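Local structure of phenolpthiocerol synthesis type-I polyketide synthase ppsA (Mycobacterium bovis, 7AKC) at residues Val120-Leu125 with Ile239-Thr244; Ala135-Leu140 with Thr262-Pro267. The protein probably elongates long-chain fatty acyl starters toward the phthiocerol lipid core, its acyltransferase domain, the part described here, loading extender units. All blocks are in the same frame, centred on the assembly; numbering follows the deposited sequence. Where two conformers were deposited one is given.

Interaction 1: residues Val120-Leu125 with Ile239-Thr244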
loop_
_atom_site.group_PDB
_atom_site.type_symbol
_atom_site.label_atom_id
_atom_site.label_comp_id
_atom_site.label_asym_id
_atom_site.label_seq_id
_atom_site.Cartn_x
_atom_site.Cartn_y
_atom_site.Cartn_z
ATOM N N VAL A 120 13.237 -0.551 -0.591
ATOM C CA VAL A 120 14.451 -0.061 -1.257
ATOM C C VAL A 120 15.009 1.169 -0.534
ATOM O O VAL A 120 16.219 1.247 -0.304
ATOM C CB VAL A 120 14.207 0.236 -2.759
ATOM C CG1 VAL A 120 15.410 0.934 -3.393
ATOM C CG2 VAL A 120 13.888 -1.041 -3.515
ATOM N N VAL A 121 14.143 2.146 -0.214
ATOM C CA VAL A 121 14.572 3.374 0.467
ATOM C C VAL A 121 15.115 3.085 1.870
ATOM O O VAL A 121 16.079 3.721 2.306
ATOM C CB VAL A 121 13.468 4.452 0.468
ATOM C CG1 VAL A 121 13.843 5.635 1.356
ATOM C CG2 VAL A 121 13.183 4.922 -0.948
ATOM N N ALA A 122 14.562 2.070 2.539
ATOM C CA ALA A 122 15.030 1.661 3.858
ATOM C C ALA A 122 16.357 0.884 3.825
ATOM O O ALA A 122 16.947 0.689 4.867
ATOM C CB ALA A 122 13.964 0.833 4.559
ATOM N N GLY A 123 16.804 0.440 2.651
ATOM C CA GLY A 123 18.043 -0.309 2.515
ATOM C C GLY A 123 17.894 -1.818 2.574
ATOM O O GLY A 123 18.897 -2.529 2.520
ATOM N N ALA A 124 16.648 -2.335 2.690
ATOM C CA ALA A 124 16.456 -3.791 2.755
ATOM C C ALA A 124 16.729 -4.458 1.413
ATOM O O ALA A 124 17.208 -5.588 1.354
ATOM C CB ALA A 124 15.051 -4.121 3.236
ATOM N N LEU A 125 16.462 -3.741 0.331
ATOM C CA LEU A 125 16.708 -4.195 -1.030
ATOM C C LEU A 125 17.394 -3.078 -1.792
ATOM O O LEU A 125 17.166 -1.896 -1.510
ATOM C CB LEU A 125 15.335 -4.418 -1.715
ATOM C CG LEU A 125 14.764 -5.837 -1.907
ATOM C CD1 LEU A 125 14.802 -6.642 -0.658
ATOM C CD2 LEU A 125 13.306 -5.757 -2.328
ATOM N N ILE A 239 17.364 2.222 7.505
ATOM C CA ILE A 239 16.372 3.170 8.009
ATOM C C ILE A 239 15.175 2.342 8.503
ATOM O O ILE A 239 14.868 1.299 7.923
ATOM C CB ILE A 239 15.965 4.134 6.862
ATOM C CG1 ILE A 239 17.160 4.984 6.411
ATOM C CG2 ILE A 239 14.773 5.014 7.219
ATOM C CD1 ILE A 239 16.896 5.679 5.082
ATOM N N GLY A 240 14.511 2.798 9.558
ATOM C CA GLY A 240 13.328 2.103 10.069
ATOM C C GLY A 240 12.219 1.950 9.045
ATOM O O GLY A 240 12.038 2.810 8.193
ATOM N N ILE A 241 11.517 0.825 9.083
ATOM C CA ILE A 241 10.399 0.570 8.203
ATOM C C ILE A 241 9.334 -0.182 8.977
ATOM O O ILE A 241 9.652 -1.064 9.792
ATOM C CB ILE A 241 10.840 -0.217 6.946
ATOM C CG1 ILE A 241 9.617 -0.550 6.040
ATOM C CG2 ILE A 241 11.672 -1.457 7.303
ATOM C CD1 ILE A 241 9.987 -0.874 4.629
ATOM N N ILE A 242 8.102 0.268 8.819
ATOM C CA ILE A 242 6.964 -0.442 9.357
ATOM C C ILE A 242 6.277 -1.082 8.168
ATOM O O ILE A 242 5.857 -0.385 7.226
ATOM C CB ILE A 242 5.979 0.405 10.178
ATOM C CG1 ILE A 242 6.734 1.177 11.289
ATOM C CG2 ILE A 242 4.858 -0.491 10.730
ATOM C CD1 ILE A 242 5.870 2.056 12.091
ATOM N N SER A 243 6.247 -2.415 8.141
ATOM C CA SER A 243 5.554 -3.117 7.053
ATOM C C SER A 243 4.044 -3.014 7.243
ATOM O O SER A 243 3.550 -3.029 8.363
ATOM C CB SER A 243 5.941 -4.590 7.078
ATOM O OG SER A 243 5.291 -5.329 6.059
ATOM N N THR A 244 3.311 -2.969 6.144
ATOM C CA THR A 244 1.857 -3.016 6.169
ATOM C C THR A 244 1.366 -4.441 5.806
ATOM O O THR A 244 0.145 -4.675 5.672
ATOM C CB THR A 244 1.290 -1.984 5.177
ATOM O OG1 THR A 244 1.791 -2.227 3.836
ATOM C CG2 THR A 244 1.557 -0.515 5.634
#
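Ala122 and Ile239 bring their backbones together where helix 115-121 runs out and the chain enters strand 240-242, with 4.6 Å between Ala122 CA and Ile239 CA. One backbone bond joins them: Ile239 N donates to Ala122 O over 3.1 Å. At the hydrogen it is nearly straight (167°), while the donor stands somewhat above the carbonyl plane. Ala122 O belongs to the residue just before Gly123, which takes a positive phi and closes a Schellman motif; Gly123 N returns to Val120 O at 3.1 Å. Beyond this turn the chain leaves the helical path, and the carbonyl of Ala122 is turned toward the residue leading into strand 240-242. Thr238 OG1 also bonds to Ala122 O, so the oxygen is gripped by two neighbouring residues.

The side chains add a small apolar patch. Ala122 CB lies 4.1 Å from Ile241 CB, at the root of that branched side chain, and 4.5 Å from Ile239 CB. Other carbons lie against carbonyl oxygens: Ala122 CB is 3.5 Å from Ile239 O. In Ile239, CG1 lies beside the backbone N (chi1 -64°), and the extended arm beyond it carries CD1 to 3.5 Å from Val121 O. The CB of Ile239 sits 4.0 Å from Ala122 CA, close against the alanine backbone. Ala122 and Ile241 both also rest on Val108 of the adjoining strand 107-110.

The chemistry is thus one directed backbone bond beside a small, partly buried apolar contact. Two donors, Ile239 N and Thr238 OG1, satisfy Ala122 O at the turn that ends the helix. Bond and packing together tie the end of the helix following the likely nucleophile elbow to the outermost strand of the parallel sheet.

Interaction 2: residues Ala135-Leu140 with Thr262-Pro267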
loop_
_atom_site.group_PDB
_atom_site.type_symbol
_atom_site.label_atom_id
_atom_site.label_comp_id
_atom_site.label_asym_id
_atom_site.label_seq_id
_atom_site.Cartn_x
_atom_site.Cartn_y
_atom_site.Cartn_z
ATOM N N ALA A 135 8.971 -5.909 -11.574
ATOM C CA ALA A 135 8.780 -6.552 -12.866
ATOM C C ALA A 135 8.291 -7.990 -12.736
ATOM O O ALA A 135 7.391 -8.369 -13.474
ATOM C CB ALA A 135 10.073 -6.479 -13.707
ATOM N N THR A 136 8.850 -8.782 -11.811
ATOM C CA THR A 136 8.435 -10.178 -11.626
ATOM C C THR A 136 6.949 -10.251 -11.225
ATOM O O THR A 136 6.140 -10.841 -11.940
ATOM C CB THR A 136 9.375 -10.900 -10.635
ATOM O OG1 THR A 136 10.630 -11.108 -11.242
ATOM C CG2 THR A 136 8.824 -12.224 -10.160
ATOM N N ARG A 137 6.578 -9.539 -10.171
ATOM C CA ARG A 137 5.198 -9.476 -9.684
ATOM C C ARG A 137 4.240 -8.924 -10.750
ATOM O O ARG A 137 3.174 -9.511 -10.946
ATOM C CB ARG A 137 5.141 -8.620 -8.411
ATOM C CG ARG A 137 3.777 -8.537 -7.742
ATOM C CD ARG A 137 3.859 -7.666 -6.475
ATOM N NE ARG A 137 4.428 -6.340 -6.744
ATOM C CZ ARG A 137 4.769 -5.461 -5.799
ATOM N NH1 ARG A 137 4.649 -5.776 -4.515
ATOM N NH2 ARG A 137 5.172 -4.244 -6.134
ATOM N N SER A 138 4.596 -7.810 -11.427
ATOM C CA SER A 138 3.714 -7.225 -12.455
ATOM C C SER A 138 3.449 -8.178 -13.619
ATOM O O SER A 138 2.323 -8.234 -14.105
ATOM C CB SER A 138 4.279 -5.916 -13.002
ATOM O OG SER A 138 4.149 -4.826 -12.104
ATOM N N ARG A 139 4.463 -8.943 -14.038
ATOM C CA ARG A 139 4.335 -9.907 -15.137
ATOM C C ARG A 139 3.395 -11.047 -14.697
ATOM O O ARG A 139 2.486 -11.416 -15.453
ATOM C CB ARG A 139 5.737 -10.418 -15.528
ATOM C CG ARG A 139 5.754 -11.643 -16.439
ATOM C CD ARG A 139 7.121 -11.728 -17.137
ATOM N N LEU A 140 3.523 -11.504 -13.418
ATOM C CA LEU A 140 2.618 -12.542 -12.920
ATOM C C LEU A 140 1.173 -12.076 -12.776
ATOM O O LEU A 140 0.252 -12.877 -12.915
ATOM C CB LEU A 140 3.098 -13.042 -11.559
ATOM C CG LEU A 140 4.354 -13.903 -11.625
ATOM C CD1 LEU A 140 4.886 -14.199 -10.213
ATOM C CD2 LEU A 140 4.100 -15.199 -12.419
ATOM N N THR A 262 3.531 -12.990 0.170
ATOM C CA THR A 262 2.553 -12.760 1.227
ATOM C C THR A 262 1.933 -11.382 1.129
ATOM O O THR A 262 0.719 -11.226 1.289
ATOM C CB THR A 262 3.214 -12.998 2.589
ATOM O OG1 THR A 262 3.548 -14.381 2.711
ATOM C CG2 THR A 262 2.336 -12.555 3.762
ATOM N N ASN A 263 2.776 -10.369 0.871
ATOM C CA ASN A 263 2.371 -8.966 0.775
ATOM C C ASN A 263 1.301 -8.721 -0.295
ATOM O O ASN A 263 0.359 -7.946 -0.072
ATOM C CB ASN A 263 3.605 -8.064 0.565
ATOM C CG ASN A 263 3.268 -6.684 0.096
ATOM O OD1 ASN A 263 3.188 -6.435 -1.121
ATOM N ND2 ASN A 263 2.963 -5.801 1.035
ATOM N N MET A 264 1.437 -9.403 -1.425
ATOM C CA MET A 264 0.476 -9.214 -2.546
ATOM C C MET A 264 -0.908 -9.801 -2.214
ATOM O O MET A 264 -1.871 -9.334 -2.807
ATOM C CB MET A 264 1.027 -9.839 -3.834
ATOM C CG MET A 264 0.950 -11.337 -3.882
ATOM S SD MET A 264 1.830 -12.004 -5.303
ATOM C CE MET A 264 1.192 -10.958 -6.606
ATOM N N ARG A 265 -0.995 -10.765 -1.300
ATOM C CA ARG A 265 -2.288 -11.426 -0.967
ATOM C C ARG A 265 -2.888 -10.825 0.304
ATOM O O ARG A 265 -4.096 -10.594 0.326
ATOM C CB ARG A 265 -2.067 -12.925 -0.754
ATOM C CG ARG A 265 -3.235 -13.681 -0.145
ATOM C CD ARG A 265 -4.481 -13.559 -0.989
ATOM N NE ARG A 265 -5.604 -14.227 -0.359
ATOM C CZ ARG A 265 -6.466 -13.647 0.461
ATOM N NH1 ARG A 265 -6.352 -12.365 0.757
ATOM N NH2 ARG A 265 -7.448 -14.356 0.978
ATOM N N ASN A 266 -2.061 -10.599 1.330
ATOM C CA ASN A 266 -2.600 -10.137 2.601
ATOM C C ASN A 266 -3.272 -8.785 2.484
ATOM O O ASN A 266 -2.885 -7.973 1.636
ATOM C CB ASN A 266 -1.458 -9.994 3.621
ATOM C CG ASN A 266 -1.092 -11.267 4.327
ATOM O OD1 ASN A 266 -1.527 -12.365 3.967
ATOM N ND2 ASN A 266 -0.220 -11.146 5.320
ATOM N N PRO A 267 -4.209 -8.478 3.396
ATOM C CA PRO A 267 -4.703 -7.099 3.481
ATOM C C PRO A 267 -3.534 -6.126 3.756
ATOM O O PRO A 267 -2.438 -6.514 4.211
ATOM C CB PRO A 267 -5.624 -7.101 4.721
ATOM C CG PRO A 267 -5.747 -8.460 5.153
ATOM C CD PRO A 267 -4.733 -9.332 4.468
HETATM O O HOH W 1 4.029 -8.001 -3.088
HETATM O O HOH W 2 4.546 -4.439 -1.939
#
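Arg137 reaches from helix 127-141 toward helix 257-265, where Met264 and Asn263 receive different parts of it. The backbones stay well apart, Arg137 CA and Met264 CA being 8.6 Å from each other, and long side chains bridge the gap.

The aliphatic part of the arginine meets the methionine. Arg137 CG sits opposite the backbone N (chi1 -176°) and the next torsion is extended as well, which carries CG and CD out toward helix 257-265; Met264 CE comes to 3.7 Å from Arg137 CG. The two chains run past each other in opposite directions, so the methyl at the end of Met264 packs near the root of the arginine. Met225 of helix 222-228 touches Met264 too.

A bend at chi3 (54°) then turns the guanidinium toward Asn263. Arg137 NH1 and Asn263 OD1 are 3.8 Å apart, too far for a direct bond, and their flat groups are inclined by 35°. Two waters join them instead. Water 1 accepts from Arg137 NH1 at 2.7 Å and donates a hydrogen bond to Asn263 OD1 at 2.7 Å. Water 2 repeats the link, at 2.9 Å from Arg137 NH1; its second bond, to Asn263 OD1, is unusually short at 2.5 Å, so its exact length is doubtful. Both lie in the guanidinium plane at its edge, so NH1 spends both of its N-H groups on them. Asn263 ND2 is held by Thr245 OG1, which fixes the amide with its oxygen toward the waters, and Arg137 NH2 makes a weak bond to Met113 O.

Met113 belongs to the GxSxG sequence that probably forms the nucleophile elbow. An arginine on the helix after the elbow helix, its head beside that turn and bonded to two waters, is consistent with the extender-carboxylate pocket of malonyl-type acyltransferases.

Overall arrangement
Both interactions lie near the probable nucleophile elbow, and their elements come in sequence: helix 115-121 is followed by helix 127-141, and strand 240-242 by helix 257-265, so the pairings cross along the chain. Their centres are about 17 Å apart. Interaction 1 is partly buried, at the outer strand of the parallel sheet, and rests on a direct backbone bond with small apolar groups. Interaction 2 is fully buried, between helices, and depends on long side chains and bridging water. Glu115 connects the two places: it bonds to Ser243 and Thr244 from the 239-244 segment and touches Asn263 of interaction 2.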